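Aldehyde dehydrogenase (Burkholderia thailandensis, PDB 5J6B) probably oxidises aldehydes to carboxylic acids with an NADP cofactor, and is seen here as a four-chain assembly in complex with NADPH. Local coordinates at residues 276-281 against 314-319; 299-302 against 308-311; 343-348 against 362-367; 375-378 against 383-386; 400-405 against 431-436. One frame throughout, in Å; residues are numbered along the deposited sequence. Where two conformers were deposited one is given.

Interaction 1: 276-281 against 314-319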
# COMPACT_ATOMS: atom_id res chain seq x y z
N TYR A 276 -29.82 13.90 19.43
CA TYR A 276 -28.54 13.21 19.28
C TYR A 276 -27.39 14.21 19.25
O TYR A 276 -26.35 14.00 19.90
CB TYR A 276 -28.53 12.35 18.02
CG TYR A 276 -27.13 12.02 17.57
CD1 TYR A 276 -26.41 11.01 18.19
CD2 TYR A 276 -26.50 12.74 16.55
CE1 TYR A 276 -25.11 10.70 17.81
CE2 TYR A 276 -25.18 12.45 16.16
CZ TYR A 276 -24.50 11.43 16.80
OH TYR A 276 -23.20 11.13 16.44
N VAL A 277 -27.55 15.30 18.50
CA VAL A 277 -26.50 16.32 18.43
C VAL A 277 -26.20 16.89 19.81
O VAL A 277 -25.03 17.02 20.21
CB VAL A 277 -26.91 17.42 17.43
CG1 VAL A 277 -25.88 18.56 17.42
CG2 VAL A 277 -27.07 16.83 16.04
N VAL A 278 -27.25 17.20 20.58
CA VAL A 278 -27.06 17.78 21.91
C VAL A 278 -26.35 16.79 22.83
O VAL A 278 -25.48 17.17 23.62
CB VAL A 278 -28.41 18.24 22.48
CG1 VAL A 278 -28.31 18.53 23.99
CG2 VAL A 278 -28.88 19.48 21.72
N GLU A 279 -26.73 15.52 22.75
CA GLU A 279 -26.08 14.50 23.57
C GLU A 279 -24.58 14.44 23.29
O GLU A 279 -23.76 14.34 24.22
CB GLU A 279 -26.74 13.15 23.31
CG GLU A 279 -25.95 11.99 23.84
CD GLU A 279 -26.03 11.91 25.34
OE1 GLU A 279 -27.06 12.37 25.89
OE2 GLU A 279 -25.07 11.40 25.96
N ARG A 280 -24.19 14.49 22.01
CA ARG A 280 -22.78 14.42 21.65
C ARG A 280 -22.05 15.71 22.00
O ARG A 280 -20.89 15.67 22.44
CB ARG A 280 -22.63 14.10 20.16
CG ARG A 280 -23.18 12.72 19.78
CD ARG A 280 -22.62 11.63 20.71
NE ARG A 280 -21.23 11.34 20.38
CZ ARG A 280 -20.39 10.65 21.15
NH1 ARG A 280 -20.79 10.17 22.32
NH2 ARG A 280 -19.15 10.43 20.72
N LEU A 281 -22.70 16.86 21.83
CA LEU A 281 -22.09 18.12 22.24
C LEU A 281 -21.83 18.14 23.74
O LEU A 281 -20.73 18.50 24.19
CB LEU A 281 -22.99 19.30 21.85
CG LEU A 281 -23.17 19.63 20.37
CD1 LEU A 281 -24.24 20.72 20.22
CD2 LEU A 281 -21.83 20.06 19.75
N ILE A 314 -29.04 23.93 26.89
CA ILE A 314 -29.13 24.46 28.24
C ILE A 314 -29.71 23.41 29.18
O ILE A 314 -29.16 23.16 30.26
CB ILE A 314 -29.97 25.75 28.25
CG1 ILE A 314 -29.19 26.89 27.57
CG2 ILE A 314 -30.36 26.12 29.70
CD1 ILE A 314 -30.05 28.07 27.14
N ALA A 315 -30.80 22.76 28.77
CA ALA A 315 -31.40 21.74 29.62
C ALA A 315 -30.44 20.57 29.85
O ALA A 315 -30.30 20.08 30.98
CB ALA A 315 -32.71 21.25 29.02
N LYS A 316 -29.77 20.12 28.78
CA LYS A 316 -28.83 19.01 28.93
C LYS A 316 -27.66 19.39 29.83
O LYS A 316 -27.23 18.60 30.68
CB LYS A 316 -28.32 18.57 27.55
CG LYS A 316 -27.38 17.37 27.58
CD LYS A 316 -28.11 16.10 27.95
CE LYS A 316 -27.15 14.92 28.05
NZ LYS A 316 -27.82 13.68 28.50
N THR A 317 -27.12 20.60 29.64
CA THR A 317 -26.00 21.07 30.46
C THR A 317 -26.40 21.13 31.93
O THR A 317 -25.66 20.68 32.81
CB THR A 317 -25.52 22.43 29.94
OG1 THR A 317 -25.06 22.27 28.59
CG2 THR A 317 -24.39 23.00 30.78
N ARG A 318 -27.60 21.66 32.20
CA ARG A 318 -28.09 21.74 33.58
C ARG A 318 -28.25 20.37 34.22
O ARG A 318 -28.08 20.24 35.43
CB ARG A 318 -29.42 22.49 33.62
CG ARG A 318 -29.24 23.98 33.48
CD ARG A 318 -30.55 24.72 33.48
NE ARG A 318 -30.29 26.15 33.56
CZ ARG A 318 -31.13 27.08 33.11
NH1 ARG A 318 -32.28 26.73 32.55
NH2 ARG A 318 -30.81 28.36 33.23
N SER A 319 -28.58 19.35 33.43
CA SER A 319 -28.83 18.02 33.97
C SER A 319 -27.57 17.30 34.44
O SER A 319 -27.68 16.31 35.16
CB SER A 319 -29.52 17.15 32.93
OG SER A 319 -28.61 16.77 31.91
O HOH W 1 -24.90 12.12 28.49

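Interaction 2: 299-302 against 308-311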
# COMPACT_ATOMS: atom_id res chain seq x y z
N ILE A 299 -19.22 25.90 19.95
CA ILE A 299 -20.34 25.33 19.21
C ILE A 299 -20.86 26.40 18.27
O ILE A 299 -21.26 27.48 18.72
CB ILE A 299 -21.46 24.84 20.15
CG1 ILE A 299 -20.90 23.81 21.14
CG2 ILE A 299 -22.62 24.28 19.32
CD1 ILE A 299 -21.80 23.54 22.33
N ILE A 300 -20.88 26.08 16.97
CA ILE A 300 -21.22 27.02 15.90
C ILE A 300 -22.46 26.46 15.22
O ILE A 300 -22.37 25.51 14.43
CB ILE A 300 -20.06 27.19 14.91
CG1 ILE A 300 -18.79 27.63 15.65
CG2 ILE A 300 -20.43 28.17 13.79
CD1 ILE A 300 -17.49 27.44 14.84
N ALA A 301 -23.64 27.01 15.54
CA ALA A 301 -24.92 26.41 15.17
C ALA A 301 -25.67 27.29 14.19
O ALA A 301 -25.74 28.51 14.36
CB ALA A 301 -25.78 26.17 16.41
N HIS A 302 -26.27 26.65 13.18
CA HIS A 302 -26.99 27.38 12.15
C HIS A 302 -28.27 28.01 12.70
O HIS A 302 -28.98 27.42 13.52
CB HIS A 302 -27.34 26.44 10.98
CG HIS A 302 -27.75 27.17 9.74
ND1 HIS A 302 -29.03 27.65 9.54
CD2 HIS A 302 -27.05 27.52 8.63
CE1 HIS A 302 -29.10 28.25 8.36
NE2 HIS A 302 -27.91 28.19 7.80
N ALA A 308 -33.87 25.98 18.90
CA ALA A 308 -34.19 24.65 19.43
C ALA A 308 -32.97 23.99 20.05
O ALA A 308 -33.06 23.40 21.13
CB ALA A 308 -34.80 23.79 18.32
N LEU A 309 -31.81 24.10 19.39
CA LEU A 309 -30.57 23.54 19.93
C LEU A 309 -30.21 24.19 21.26
O LEU A 309 -29.79 23.51 22.20
CB LEU A 309 -29.42 23.71 18.94
CG LEU A 309 -28.08 23.15 19.41
CD1 LEU A 309 -27.97 21.68 19.03
CD2 LEU A 309 -26.91 23.93 18.87
N ARG A 310 -30.36 25.52 21.33
CA ARG A 310 -29.99 26.26 22.53
C ARG A 310 -30.81 25.82 23.74
O ARG A 310 -30.27 25.61 24.84
CB ARG A 310 -30.17 27.76 22.29
CG ARG A 310 -29.89 28.65 23.49
CD ARG A 310 -30.59 30.00 23.32
NE ARG A 310 -30.07 31.03 24.22
CZ ARG A 310 -30.62 31.35 25.39
NH1 ARG A 310 -31.71 30.72 25.82
NH2 ARG A 310 -30.07 32.30 26.14
N GLU A 311 -32.12 25.67 23.56
CA GLU A 311 -32.98 25.24 24.66
C GLU A 311 -32.61 23.83 25.11
O GLU A 311 -32.50 23.57 26.31
CB GLU A 311 -34.45 25.32 24.25
CG GLU A 311 -35.40 24.79 25.30
CD GLU A 311 -36.85 24.96 24.91
OE1 GLU A 311 -37.30 24.28 23.96
OE2 GLU A 311 -37.55 25.77 25.55

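Interaction 3: 343-348 against 362-367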
# COMPACT_ATOMS: atom_id res chain seq x y z
N ARG A 343 -7.91 29.88 36.88
CA ARG A 343 -7.54 30.36 35.55
C ARG A 343 -8.76 30.47 34.65
O ARG A 343 -9.03 31.52 34.05
CB ARG A 343 -6.50 29.45 34.90
CG ARG A 343 -6.44 29.62 33.36
CD ARG A 343 -5.54 28.61 32.67
NE ARG A 343 -6.02 27.24 32.85
CZ ARG A 343 -7.04 26.71 32.18
NH1 ARG A 343 -7.41 25.45 32.42
NH2 ARG A 343 -7.71 27.44 31.29
N LEU A 344 -9.52 29.37 34.54
CA LEU A 344 -10.66 29.34 33.63
C LEU A 344 -11.76 30.29 34.09
O LEU A 344 -12.38 30.98 33.27
CB LEU A 344 -11.19 27.91 33.51
CG LEU A 344 -12.34 27.73 32.52
CD1 LEU A 344 -11.95 28.23 31.14
CD2 LEU A 344 -12.78 26.27 32.45
N ALA A 345 -12.01 30.34 35.40
CA ALA A 345 -13.03 31.24 35.94
C ALA A 345 -12.69 32.70 35.63
O ALA A 345 -13.59 33.50 35.34
CB ALA A 345 -13.18 31.04 37.45
N GLY A 346 -11.41 33.06 35.68
CA GLY A 346 -11.02 34.42 35.35
C GLY A 346 -11.27 34.76 33.89
O GLY A 346 -11.76 35.85 33.56
N TRP A 347 -10.94 33.83 32.98
CA TRP A 347 -11.26 34.05 31.57
C TRP A 347 -12.77 34.20 31.38
O TRP A 347 -13.22 35.06 30.61
CB TRP A 347 -10.76 32.88 30.73
CG TRP A 347 -9.28 32.66 30.72
CD1 TRP A 347 -8.31 33.43 31.31
CD2 TRP A 347 -8.60 31.59 30.06
NE1 TRP A 347 -7.06 32.88 31.06
CE2 TRP A 347 -7.22 31.76 30.30
CE3 TRP A 347 -9.03 30.49 29.30
CZ2 TRP A 347 -6.26 30.87 29.80
CZ3 TRP A 347 -8.07 29.60 28.80
CH2 TRP A 347 -6.70 29.80 29.05
N MET A 348 -13.54 33.35 32.06
CA MET A 348 -15.00 33.44 31.99
C MET A 348 -15.49 34.79 32.49
O MET A 348 -16.32 35.45 31.84
CB MET A 348 -15.62 32.30 32.81
CG MET A 348 -17.13 32.25 32.73
SD MET A 348 -17.84 30.81 33.54
CE MET A 348 -17.54 31.22 35.26
N GLY A 362 -22.03 27.76 35.48
CA GLY A 362 -21.26 28.95 35.82
C GLY A 362 -20.77 29.05 37.25
O GLY A 362 -19.94 29.92 37.53
N LYS A 363 -21.25 28.20 38.17
CA LYS A 363 -20.77 28.23 39.55
C LYS A 363 -19.46 27.47 39.69
O LYS A 363 -19.27 26.40 39.11
CB LYS A 363 -21.83 27.65 40.49
N VAL A 364 -18.53 28.05 40.46
CA VAL A 364 -17.20 27.49 40.66
C VAL A 364 -16.93 27.47 42.16
O VAL A 364 -17.09 28.49 42.83
CB VAL A 364 -16.12 28.31 39.93
CG1 VAL A 364 -14.74 27.71 40.14
CG2 VAL A 364 -16.44 28.40 38.44
N ASP A 365 -16.54 26.30 42.68
CA ASP A 365 -16.28 26.16 44.12
C ASP A 365 -15.02 25.32 44.29
O ASP A 365 -15.06 24.10 44.15
CB ASP A 365 -17.48 25.53 44.82
CG ASP A 365 -17.25 25.35 46.31
OD1 ASP A 365 -16.45 26.11 46.88
OD2 ASP A 365 -17.88 24.44 46.90
N GLY A 366 -13.91 25.98 44.58
CA GLY A 366 -12.64 25.28 44.62
C GLY A 366 -12.29 24.77 43.23
O GLY A 366 -12.28 25.53 42.26
N ALA A 367 -12.03 23.47 43.12
CA ALA A 367 -11.76 22.83 41.85
C ALA A 367 -13.02 22.31 41.16
O ALA A 367 -12.94 21.78 40.05
CB ALA A 367 -10.75 21.70 42.05

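Interaction 4: 375-378 against 383-386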
# COMPACT_ATOMS: atom_id res chain seq x y z
N GLU A 375 -23.16 32.31 25.90
CA GLU A 375 -23.45 32.95 24.63
C GLU A 375 -22.76 34.30 24.58
O GLU A 375 -22.43 34.89 25.62
CB GLU A 375 -24.96 33.15 24.43
CG GLU A 375 -25.71 31.97 23.86
CD GLU A 375 -27.18 32.31 23.61
OE1 GLU A 375 -27.76 33.03 24.45
OE2 GLU A 375 -27.74 31.89 22.57
N GLY A 376 -22.53 34.79 23.36
CA GLY A 376 -22.03 36.13 23.18
C GLY A 376 -20.59 36.36 23.57
O GLY A 376 -20.21 37.50 23.84
N VAL A 377 -19.76 35.32 23.60
CA VAL A 377 -18.34 35.51 23.89
C VAL A 377 -17.66 36.07 22.65
O VAL A 377 -17.74 35.48 21.57
CB VAL A 377 -17.69 34.19 24.33
CG1 VAL A 377 -16.18 34.34 24.38
CG2 VAL A 377 -18.22 33.75 25.70
N GLY A 378 -16.97 37.20 22.81
CA GLY A 378 -16.29 37.80 21.67
C GLY A 378 -15.13 36.95 21.18
O GLY A 378 -14.46 36.26 21.95
N LEU A 383 -11.24 33.43 26.61
CA LEU A 383 -12.12 32.27 26.72
C LEU A 383 -12.38 31.66 25.36
O LEU A 383 -12.64 30.46 25.25
CB LEU A 383 -13.44 32.65 27.39
CG LEU A 383 -14.33 31.47 27.82
CD1 LEU A 383 -13.65 30.66 28.93
CD2 LEU A 383 -15.71 31.95 28.27
N TYR A 384 -12.29 32.47 24.30
CA TYR A 384 -12.52 31.98 22.95
C TYR A 384 -11.26 31.37 22.34
O TYR A 384 -11.33 30.30 21.71
CB TYR A 384 -13.04 33.11 22.06
CG TYR A 384 -13.61 32.61 20.75
CD1 TYR A 384 -12.79 32.40 19.64
CD2 TYR A 384 -14.96 32.32 20.62
CE1 TYR A 384 -13.30 31.91 18.44
CE2 TYR A 384 -15.49 31.84 19.40
CZ TYR A 384 -14.65 31.63 18.32
OH TYR A 384 -15.15 31.15 17.12
N ARG A 385 -10.12 32.03 22.50
CA ARG A 385 -8.95 31.76 21.66
C ARG A 385 -7.95 30.82 22.31
O ARG A 385 -7.16 30.19 21.59
CB ARG A 385 -8.24 33.07 21.30
CG ARG A 385 -9.15 34.13 20.70
CD ARG A 385 -8.39 35.10 19.81
NE ARG A 385 -7.88 34.46 18.60
CZ ARG A 385 -8.59 34.25 17.49
NH1 ARG A 385 -9.87 34.61 17.45
NH2 ARG A 385 -8.03 33.68 16.43
N LYS A 386 -7.93 30.75 23.63
CA LYS A 386 -7.02 29.88 24.36
C LYS A 386 -7.71 28.58 24.71
O LYS A 386 -8.94 28.48 24.69
CB LYS A 386 -6.52 30.57 25.63
CG LYS A 386 -5.80 31.86 25.36
CD LYS A 386 -5.22 32.41 26.66
CE LYS A 386 -3.83 32.97 26.42
NZ LYS A 386 -3.76 34.39 26.84

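Interaction 5: 400-405 against 431-436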
# COMPACT_ATOMS: atom_id res chain seq x y z
N ASP A 400 -24.18 31.39 6.99
CA ASP A 400 -23.39 31.08 5.80
C ASP A 400 -22.35 30.01 6.11
O ASP A 400 -21.57 30.16 7.06
CB ASP A 400 -22.71 32.36 5.30
CG ASP A 400 -21.92 32.14 4.04
OD1 ASP A 400 -22.53 32.21 2.96
OD2 ASP A 400 -20.71 31.89 4.14
N PHE A 401 -22.33 28.93 5.32
CA PHE A 401 -21.47 27.80 5.69
C PHE A 401 -19.99 28.15 5.56
O PHE A 401 -19.17 27.66 6.35
CB PHE A 401 -21.81 26.55 4.86
CG PHE A 401 -21.18 25.27 5.40
CD1 PHE A 401 -20.10 24.69 4.74
CD2 PHE A 401 -21.65 24.68 6.57
CE1 PHE A 401 -19.51 23.52 5.23
CE2 PHE A 401 -21.06 23.52 7.07
CZ PHE A 401 -19.99 22.94 6.41
N ASP A 402 -19.61 29.01 4.60
CA ASP A 402 -18.22 29.44 4.54
C ASP A 402 -17.83 30.26 5.77
O ASP A 402 -16.68 30.19 6.22
CB ASP A 402 -17.95 30.25 3.27
CG ASP A 402 -17.79 29.37 2.05
OD1 ASP A 402 -17.29 28.23 2.17
OD2 ASP A 402 -18.17 29.82 0.96
N ASP A 403 -18.76 31.04 6.31
CA ASP A 403 -18.49 31.77 7.54
C ASP A 403 -18.28 30.81 8.71
O ASP A 403 -17.41 31.03 9.55
CB ASP A 403 -19.63 32.75 7.80
CG ASP A 403 -19.49 33.48 9.13
OD1 ASP A 403 -18.36 33.88 9.48
OD2 ASP A 403 -20.51 33.65 9.83
N ALA A 404 -19.06 29.73 8.77
CA ALA A 404 -18.87 28.71 9.79
C ALA A 404 -17.47 28.10 9.72
O ALA A 404 -16.80 27.93 10.75
CB ALA A 404 -19.93 27.61 9.64
N LEU A 405 -17.03 27.74 8.51
CA LEU A 405 -15.70 27.16 8.33
C LEU A 405 -14.60 28.14 8.75
O LEU A 405 -13.63 27.75 9.41
CB LEU A 405 -15.50 26.76 6.86
CG LEU A 405 -16.41 25.65 6.33
CD1 LEU A 405 -16.16 25.40 4.85
CD2 LEU A 405 -16.27 24.35 7.16
N TRP A 431 -14.04 18.91 4.88
CA TRP A 431 -12.84 18.09 4.80
C TRP A 431 -11.70 18.87 4.14
O TRP A 431 -10.56 18.86 4.62
CB TRP A 431 -13.14 16.78 4.05
CG TRP A 431 -12.02 15.76 4.01
CD1 TRP A 431 -10.93 15.69 4.84
CD2 TRP A 431 -11.90 14.66 3.10
NE1 TRP A 431 -10.14 14.62 4.49
CE2 TRP A 431 -10.71 13.97 3.43
CE3 TRP A 431 -12.68 14.19 2.03
CZ2 TRP A 431 -10.28 12.84 2.73
CZ3 TRP A 431 -12.25 13.05 1.33
CH2 TRP A 431 -11.07 12.40 1.69
N ASP A 432 -12.03 19.64 3.09
CA ASP A 432 -11.06 20.37 2.28
C ASP A 432 -10.53 21.62 2.98
O ASP A 432 -9.36 21.99 2.81
CB ASP A 432 -11.69 20.78 0.96
CG ASP A 432 -11.25 19.91 -0.19
OD1 ASP A 432 -10.04 19.64 -0.29
OD2 ASP A 432 -12.12 19.50 -0.99
N GLU A 433 -11.37 22.30 3.75
CA GLU A 433 -11.06 23.66 4.16
C GLU A 433 -10.75 23.82 5.64
O GLU A 433 -10.18 24.84 6.02
CB GLU A 433 -12.20 24.59 3.76
CG GLU A 433 -12.20 24.85 2.25
CD GLU A 433 -13.53 25.35 1.73
OE1 GLU A 433 -14.22 24.60 0.99
OE2 GLU A 433 -13.90 26.50 2.06
N LEU A 434 -11.07 22.84 6.48
CA LEU A 434 -10.75 22.96 7.89
C LEU A 434 -9.29 22.57 8.11
O LEU A 434 -8.88 21.45 7.76
CB LEU A 434 -11.71 22.11 8.72
CG LEU A 434 -13.14 22.63 8.63
CD1 LEU A 434 -14.09 21.74 9.38
CD2 LEU A 434 -13.25 24.09 9.13
N GLU A 435 -8.50 23.50 8.62
CA GLU A 435 -7.07 23.25 8.83
C GLU A 435 -6.91 22.59 10.20
O GLU A 435 -6.58 23.20 11.21
CB GLU A 435 -6.24 24.53 8.72
CG GLU A 435 -4.72 24.24 8.60
CD GLU A 435 -3.88 25.48 8.32
OE1 GLU A 435 -4.46 26.56 8.12
OE2 GLU A 435 -2.63 25.37 8.31
N VAL A 436 -7.18 21.29 10.20
CA VAL A 436 -7.11 20.46 11.40
C VAL A 436 -6.48 19.15 10.99
O VAL A 436 -6.38 18.82 9.81
CB VAL A 436 -8.50 20.23 12.03
CG1 VAL A 436 -9.08 21.53 12.57
CG2 VAL A 436 -9.44 19.61 11.00

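Interaction 1: 276-281 against 314-319
V278 and K316 form the tight half of this helix-to-helix contact, and E279 and K316 form the half that faces water. The backbones come closest at the first pair, with V278 CA and K316 CA 7.3 Å apart. V278 CG1 lies 3.6 Å from K316 CB and touches K316 CG as well, so one methyl of the valine packs against the root of the lysine chain as the two side chains slide past each other in opposite directions. Beyond CG the lysine leaves this apolar patch. Its chain bends at the second torsion (chi2 70°) and then runs extended to the ammonium, which is carried across the gap to the glutamate of the other helix. There K316 NZ donates to E279 OE1 over 3.0 Å, a salt bridge in which the ammonium reaches the oxygen on its syn side, 20° out of the carboxylate plane. A water completes a small bridge: it donates to E279 OE2 at 2.6 Å and accepts only a weak bond from K316 NZ at 3.3 Å. E279 is exposed, so this ion pair is probably partly screened by solvent. On the buried side, V278 also packs on K312 and L313 of helix 303-319. Its helix, 274-286, rests on strands 263-266 and 416-420 through V277 and L281, while Y276 reaches R483 and R485 of the second subunit.

Interaction 2: 299-302 against 308-311
L309 aims one methyl at A301 and I299, and that single branch carries the whole contact between strand 299-302 and helix 308-311. The leucine has CG anti to its own backbone nitrogen (chi1 -180°), which extends the side chain from the helix toward the strand. Its CD2 meets A301 CB at 3.5 Å, and the two methyls come together nearly end on: the angle at L309 CD2 between L309 CG and A301 CB is 146°, and the angle at A301 CB between A301 CA and L309 CD2 is 148°. The same CD2 lies 4.3 Å from I299 CG2, a looser touch. A301 and I299 are two residues apart on the strand, so both point toward the helix, and the leucine methyl addresses the two together. I300, between them, points the other way. No hydrogen bond joins the segments; all three touching residues are buried and the interaction is purely apolar. The turn from strand to helix is made at H302, in the N-cap position, where H302 ND1 accepts from D304 N just inside helix 303-319. The imidazole is further held by an edge-to-face contact with F398. Strand 298-302 lies between the parallel strands 263-266 and 392-398, and the helix that follows it covers the face bearing I299 and A301. Helix 274-286 shares that face, packing on L309 through L274 and on I299 through L281, whereas helix 401-409 meets I300 from the opposite face through R407 and V408.

Interaction 3: 343-348 against 362-367
A beta hairpin at the margin of the large mixed sheet, made by the short strand 364-365 and the antiparallel strand 368-375, receives helix 338-353 through A345 and M348. These two residues lie one helical turn apart and both point toward the hairpin. V364, pointing back from the strand, offers CG2 to both: A345 CB stands 4.3 Å from it and M348 CE 4.4 Å. This apolar part is loose, and no hydrogen bond joins the segments. The backbone of K363, just before V364, pairs with E370 of the longer strand. F369 and T372 of that strand also pack on M348, which is buried, and F369 touches V364 as well. The methionine is extended over its first two torsions, so that its sulfur reaches well out from the helix, and it folds only at the last (chi3 71°), which swings the terminal methyl toward the loop before the strand. There M348 CE meets the carbonyl oxygen of G362 at 3.6 Å, off to one side of the bond, the angle at G362 O between G362 C and M348 CE being about 125°.

Interaction 4: 375-378 against 383-386
V377 and Y384 mark where the two backbones draw together, their CA atoms 6.9 Å apart. The chain leaves strand 368-375 at E375, turns at G376 with positive phi (71°), and runs extended through V377 and G378. It then faces the last turn of the short helix 382-385, beyond which K386 abandons helical angles. V377 carries the side-chain contact with both its methyls, which part company. CG1 stands anti to the valine's backbone nitrogen (chi1 170°) and meets Y384 CB at 4.1 Å; CG2, beside that nitrogen, lies 4.0 Å from L383 CD2, where the two side chains cross at about a right angle. A third approach comes from the backbone: the carbonyl oxygen of G378 sits 3.5 Å from Y384 CB and 3.9 Å from Y384 CG, close to the root of the aromatic side chain. No hydrogen bond links the segments; the contact is made by carbon surfaces, with the carbonyl oxygens of G378 and V377 lying obliquely near the Y384 side chain. The far end of Y384 is secured elsewhere, its OH bonded to E396 and R298. L394 lies under V377, L383 and Y384 alike, and A351 of helix 338-353 touches V377 and L383. The parallel neighbours 368-375 and 392-398 are thus joined through a short helix that packs back on the sheet, a beta-alpha-beta crossover with an abbreviated helix.

Interaction 5: 400-405 against 431-436
Two helices of successive beta-alpha connections in the large sheet come together here: the start of 401-409 meets the end of 424-433 and L434, the residue that follows it. The CA atoms of L405 and L434 are 6.5 Å apart, and their side chains cross at about a right angle. L405 CD2 carries most of the touching, 3.6 Å from L434 CD2 and 3.9 Å from L434 CG, and both leucines are buried. The other branch of L405 turns to the rim: L405 CD1 lies 3.8 Å from E433 OE2. E433 OE2 also stands 3.8 Å from D402 OD1, the two carboxylate planes 47° apart. The proximity of like charges is eased, probably, by R429, which forms a salt bridge with D402 OD1. At the head of the first helix D400 is the N-cap, its OD2 accepting from D403 N at 3.0 Å through the anti lone pair. D432 makes salt bridges with K148 and R66 of the second subunit and R484 of the third. The tail of the second helix is bound to helix 401-409 by N409, whose amide gives a hydrogen bond to E433 O and takes one from E435 N. Beneath, L405, A404 and F401 rest on I265 of strand 263-266, and A404 also meets F398 of strand 392-398.

How the interactions relate
All five contacts gather round the large mixed sheet, which in this family belongs to the catalytic domain; the cofactor is characteristically held by the separate Rossmann-like sheet. Interactions 1 and 2 share helix 303-319 and merge in one core, V278 CG2 lying 3.6 Å from L309 CD1. A salt bridge, R310 NH2 to E375 OE1 at 2.9 Å, ties interaction 2 to interaction 4. Interaction 4 in turn packs on interaction 3, with W347 CH2 3.5 Å from K386 CB and L344 CD1 3.7 Å from L383 CD1. Interaction 5 lies across the sheet from interaction 2, linked through I300. Interactions 3 and 5 are farthest apart, their centres about 31 Å from each other.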